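Long-range contact in aminoglycoside Nucleotidyltransferase (2")-Ia (Pseudomonas aeruginosa, PDB 5CFS), which confers resistance to gentamicin, kanamycin, tobramycin and related aminoglycosides by adenylating their 2''-hydroxyl group: residues 51-56 with 91-96. Residues are numbered along the deposited sequence; the frame is centred on the assembly and turned at random.
With MN (manganese (II) ion), chain C; MN (manganese (II) ion), chain B; TOY (tobramycin), chain D; APC (diphosphomethylphosphonic acid adenosyl ester), chain E.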
loop_
_atom_site.group_PDB
_atom_site.type_symbol
_atom_site.label_atom_id
_atom_site.label_comp_id
_atom_site.label_asym_id
_atom_site.label_seq_id
_atom_site.Cartn_x
_atom_site.Cartn_y
_atom_site.Cartn_z
ATOM N N ASP A 51 -8.644 -5.960 6.450
ATOM C CA ASP A 51 -9.140 -7.113 5.713
ATOM C C ASP A 51 -8.046 -7.805 4.918
ATOM O O ASP A 51 -8.105 -9.023 4.730
ATOM C CB ASP A 51 -10.272 -6.705 4.773
ATOM C CG ASP A 51 -11.548 -6.353 5.514
ATOM O OD1 ASP A 51 -11.676 -6.730 6.697
ATOM O OD2 ASP A 51 -12.429 -5.708 4.903
ATOM N N ASP A 52 -7.063 -7.043 4.448
ATOM C CA ASP A 52 -5.926 -7.628 3.739
ATOM C C ASP A 52 -4.651 -6.861 4.066
ATOM O O ASP A 52 -4.655 -5.934 4.881
ATOM C CB ASP A 52 -6.171 -7.666 2.206
ATOM C CG ASP A 52 -6.270 -6.282 1.571
ATOM O OD1 ASP A 52 -5.854 -5.303 2.197
ATOM O OD2 ASP A 52 -6.750 -6.175 0.418
ATOM N N ILE A 53 -3.555 -7.277 3.445
ATOM C CA ILE A 53 -2.296 -6.553 3.505
ATOM C C ILE A 53 -1.981 -6.103 2.089
ATOM O O ILE A 53 -1.836 -6.941 1.191
ATOM C CB ILE A 53 -1.141 -7.420 4.052
ATOM C CG1 ILE A 53 -1.443 -7.893 5.476
ATOM C CG2 ILE A 53 0.164 -6.632 4.042
ATOM C CD1 ILE A 53 -0.589 -9.073 5.921
ATOM N N ASP A 54 -1.905 -4.791 1.879
ATOM C CA ASP A 54 -1.566 -4.245 0.567
ATOM C C ASP A 54 -0.062 -4.032 0.487
ATOM O O ASP A 54 0.524 -3.418 1.378
ATOM C CB ASP A 54 -2.296 -2.928 0.302
ATOM C CG ASP A 54 -3.803 -3.064 0.375
ATOM O OD1 ASP A 54 -4.390 -3.715 -0.508
ATOM O OD2 ASP A 54 -4.401 -2.519 1.320
ATOM N N LEU A 55 0.553 -4.555 -0.574
ATOM C CA LEU A 55 2.003 -4.484 -0.755
ATOM C C LEU A 55 2.374 -3.917 -2.115
ATOM O O LEU A 55 1.723 -4.212 -3.126
ATOM C CB LEU A 55 2.630 -5.870 -0.613
ATOM C CG LEU A 55 2.574 -6.554 0.747
ATOM C CD1 LEU A 55 3.147 -7.962 0.637
ATOM C CD2 LEU A 55 3.330 -5.751 1.776
ATOM N N THR A 56 3.427 -3.108 -2.128
ATOM C CA THR A 56 4.038 -2.652 -3.374
ATOM C C THR A 56 5.444 -3.254 -3.468
ATOM O O THR A 56 6.203 -3.211 -2.505
ATOM C CB THR A 56 4.103 -1.114 -3.457
ATOM O OG1 THR A 56 2.787 -0.575 -3.309
ATOM C CG2 THR A 56 4.676 -0.673 -4.796
ATOM N N GLU A 91 -4.759 -15.280 5.160
ATOM C CA GLU A 91 -4.474 -13.862 4.989
ATOM C C GLU A 91 -4.228 -13.516 3.530
ATOM O O GLU A 91 -3.473 -14.187 2.825
ATOM C CB GLU A 91 -3.272 -13.444 5.828
ATOM C CG GLU A 91 -3.483 -13.607 7.340
ATOM C CD GLU A 91 -4.547 -12.685 7.912
ATOM O OE1 GLU A 91 -4.903 -11.684 7.252
ATOM O OE2 GLU A 91 -5.038 -12.971 9.027
ATOM N N LEU A 92 -4.908 -12.478 3.053
ATOM C CA LEU A 92 -4.778 -12.048 1.665
ATOM C C LEU A 92 -3.727 -10.956 1.512
ATOM O O LEU A 92 -3.683 -10.010 2.294
ATOM C CB LEU A 92 -6.122 -11.546 1.137
ATOM C CG LEU A 92 -7.235 -12.592 1.087
ATOM C CD1 LEU A 92 -8.564 -11.925 0.782
ATOM C CD2 LEU A 92 -6.915 -13.658 0.054
ATOM N N LEU A 93 -2.879 -11.120 0.504
ATOM C CA LEU A 93 -1.873 -10.135 0.118
ATOM C C LEU A 93 -2.246 -9.545 -1.233
ATOM O O LEU A 93 -2.353 -10.259 -2.226
ATOM C CB LEU A 93 -0.480 -10.746 0.028
ATOM C CG LEU A 93 0.128 -11.468 1.221
ATOM C CD1 LEU A 93 1.604 -11.707 0.912
ATOM C CD2 LEU A 93 -0.034 -10.682 2.496
ATOM N N ASP A 94 -2.411 -8.233 -1.253
ATOM C CA ASP A 94 -2.858 -7.506 -2.430
ATOM C C ASP A 94 -1.658 -6.738 -2.986
ATOM O O ASP A 94 -1.276 -5.707 -2.442
ATOM C CB ASP A 94 -4.005 -6.591 -2.010
ATOM C CG ASP A 94 -4.599 -5.812 -3.146
ATOM O OD1 ASP A 94 -4.184 -5.987 -4.310
ATOM O OD2 ASP A 94 -5.527 -5.029 -2.858
ATOM N N CYS A 95 -1.049 -7.267 -4.046
ATOM C CA CYS A 95 0.283 -6.832 -4.461
ATOM C C CYS A 95 0.287 -6.044 -5.771
ATOM O O CYS A 95 -0.288 -6.477 -6.769
ATOM C CB CYS A 95 1.198 -8.048 -4.605
ATOM S SG CYS A 95 1.291 -9.052 -3.117
ATOM N N GLU A 96 0.950 -4.890 -5.758
ATOM C CA GLU A 96 1.089 -4.055 -6.949
ATOM C C GLU A 96 2.557 -3.773 -7.256
ATOM O O GLU A 96 3.326 -3.439 -6.360
ATOM C CB GLU A 96 0.335 -2.735 -6.760
ATOM C CG GLU A 96 0.380 -1.827 -7.983
ATOM C CD GLU A 96 -0.465 -0.573 -7.836
ATOM O OE1 GLU A 96 -0.641 -0.106 -6.688
ATOM O OE2 GLU A 96 -0.955 -0.064 -8.882
HETATM MN MN MN C . -6.442 -4.422 -0.863
HETATM MN MN MN B . -6.222 -3.209 2.263
HETATM C C11 TOY D . -5.468 1.974 -8.579
HETATM O O11 TOY D . -5.353 0.628 -8.188
HETATM C C21 TOY D . -6.606 2.060 -9.589
HETATM N N21 TOY D . -7.847 1.505 -9.027
HETATM C C31 TOY D . -6.172 1.326 -10.854
HETATM C C41 TOY D . -4.867 1.876 -11.403
HETATM O O41 TOY D . -4.447 1.113 -12.534
HETATM C C51 TOY D . -3.793 1.807 -10.326
HETATM O O51 TOY D . -4.240 2.444 -9.113
HETATM C C61 TOY D . -2.525 2.507 -10.771
HETATM N N61 TOY D . -1.474 2.557 -9.758
HETATM C C12 TOY D . -4.661 -1.813 -4.925
HETATM N N12 TOY D . -4.473 -2.439 -3.606
HETATM C C22 TOY D . -3.700 -0.642 -5.105
HETATM C C32 TOY D . -3.840 -0.050 -6.511
HETATM N N32 TOY D . -2.972 1.129 -6.640
HETATM C C42 TOY D . -5.287 0.360 -6.778
HETATM C C52 TOY D . -6.284 -0.755 -6.505
HETATM O O52 TOY D . -7.601 -0.221 -6.619
HETATM C C62 TOY D . -6.081 -1.294 -5.100
HETATM O O62 TOY D . -7.003 -2.377 -4.911
HETATM C C13 TOY D . -8.257 -2.022 -4.399
HETATM C C23 TOY D . -8.436 -2.738 -3.067
HETATM O O23 TOY D . -7.351 -2.415 -2.205
HETATM C C33 TOY D . -8.485 -4.248 -3.286
HETATM N N33 TOY D . -8.665 -4.955 -2.007
HETATM C C43 TOY D . -9.624 -4.543 -4.254
HETATM O O43 TOY D . -9.683 -5.944 -4.489
HETATM C C53 TOY D . -9.337 -3.804 -5.558
HETATM O O53 TOY D . -9.273 -2.390 -5.313
HETATM C C63 TOY D . -10.402 -4.007 -6.604
HETATM O O63 TOY D . -10.120 -3.244 -7.771
HETATM P PG APC E . -8.173 -2.705 5.032
HETATM O O1G APC E . -9.314 -3.226 5.825
HETATM O O2G APC E . -7.847 -3.576 3.811
HETATM O O3G APC E . -6.910 -2.496 5.779
HETATM P PB APC E . -8.116 -0.600 3.093
HETATM O O1B APC E . -8.049 0.907 3.199
HETATM O O2B APC E . -6.698 -1.132 2.733
HETATM O O3B APC E . -8.517 -1.248 4.479
HETATM P PA APC E . -8.809 -1.971 0.377
HETATM O O1A APC E . -9.840 -2.843 -0.305
HETATM O O2A APC E . -7.587 -2.904 0.636
HETATM C C3A APC E . -9.330 -1.291 1.960
HETATM O "O5'" APC E . -8.315 -0.812 -0.565
HETATM C "C5'" APC E . -7.753 0.429 -0.097
HETATM C "C4'" APC E . -7.615 1.376 -1.265
HETATM O "O4'" APC E . -8.197 0.789 -2.456
HETATM C "C3'" APC E . -8.325 2.713 -1.084
HETATM O "O3'" APC E . -7.668 3.730 -1.828
HETATM C "C2'" APC E . -9.692 2.427 -1.691
HETATM O "O2'" APC E . -10.347 3.617 -2.105
HETATM C "C1'" APC E . -9.271 1.598 -2.899
HETATM N N9 APC E . -10.331 0.748 -3.431
HETATM C C8 APC E . -11.138 -0.111 -2.734
HETATM N N7 APC E . -12.062 -0.692 -3.463
HETATM C C5 APC E . -11.845 -0.175 -4.734
HETATM C C6 APC E . -12.514 -0.362 -5.957
HETATM N N6 APC E . -13.550 -1.190 -6.123
HETATM N N1 APC E . -12.068 0.335 -7.026
HETATM C C2 APC E . -11.017 1.147 -6.872
HETATM N N3 APC E . -10.303 1.395 -5.772
HETATM C C4 APC E . -10.776 0.706 -4.728
HETATM O O HOH W 1 -6.937 -11.394 4.718
HETATM O O HOH W 2 -5.105 -3.333 4.237
HETATM O O HOH W 3 0.229 0.030 -4.250
#
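The two-metal site of the nucleotidyltransferase fold is built here on a pair of parallel strands, where Asp54 and Asp94 stand side by side, with Asp52 two residues before Asp54. Asp54 OD1 and Asp94 OD2 approach to 2.9 Å, a closeness that makes sense because both bind one manganese, which Asp52 OD2 also reaches; the two carboxylate planes are 62° apart. Asp52 and Asp54 each turn their other oxygen to the second manganese, so that both bridge the metals, and O2A, on the alpha phosphorus of the methylene-bridged nucleotide analogue, binds both as well. Asp94 extends its carboxylate trans to the main-chain nitrogen (chi1 -178°), which brings OD2 to the first metal and lets it accept a hydrogen bond from tobramycin N12 (2.9 Å), while OD1 is hydrogen-bonded to Tyr82 OH. Farther along, OE1 and OE2 of extended Glu96 accept hydrogen bonds from tobramycin N32 (2.6 Å) and N61 (2.8 Å). Beneath these acids, backbone bonds fix the register, among them Asp94 N to Ile53 O (2.8 Å) and Leu55 N to Asp94 O (2.9 Å). Facing away from the metals, Leu93 CD2 packs 3.8 Å from Ile53 CB, against helix 11-26. Strand 32-34 flanks 53-58 and strand 84-88 flanks 91-101, placing this pair inside the mixed sheet.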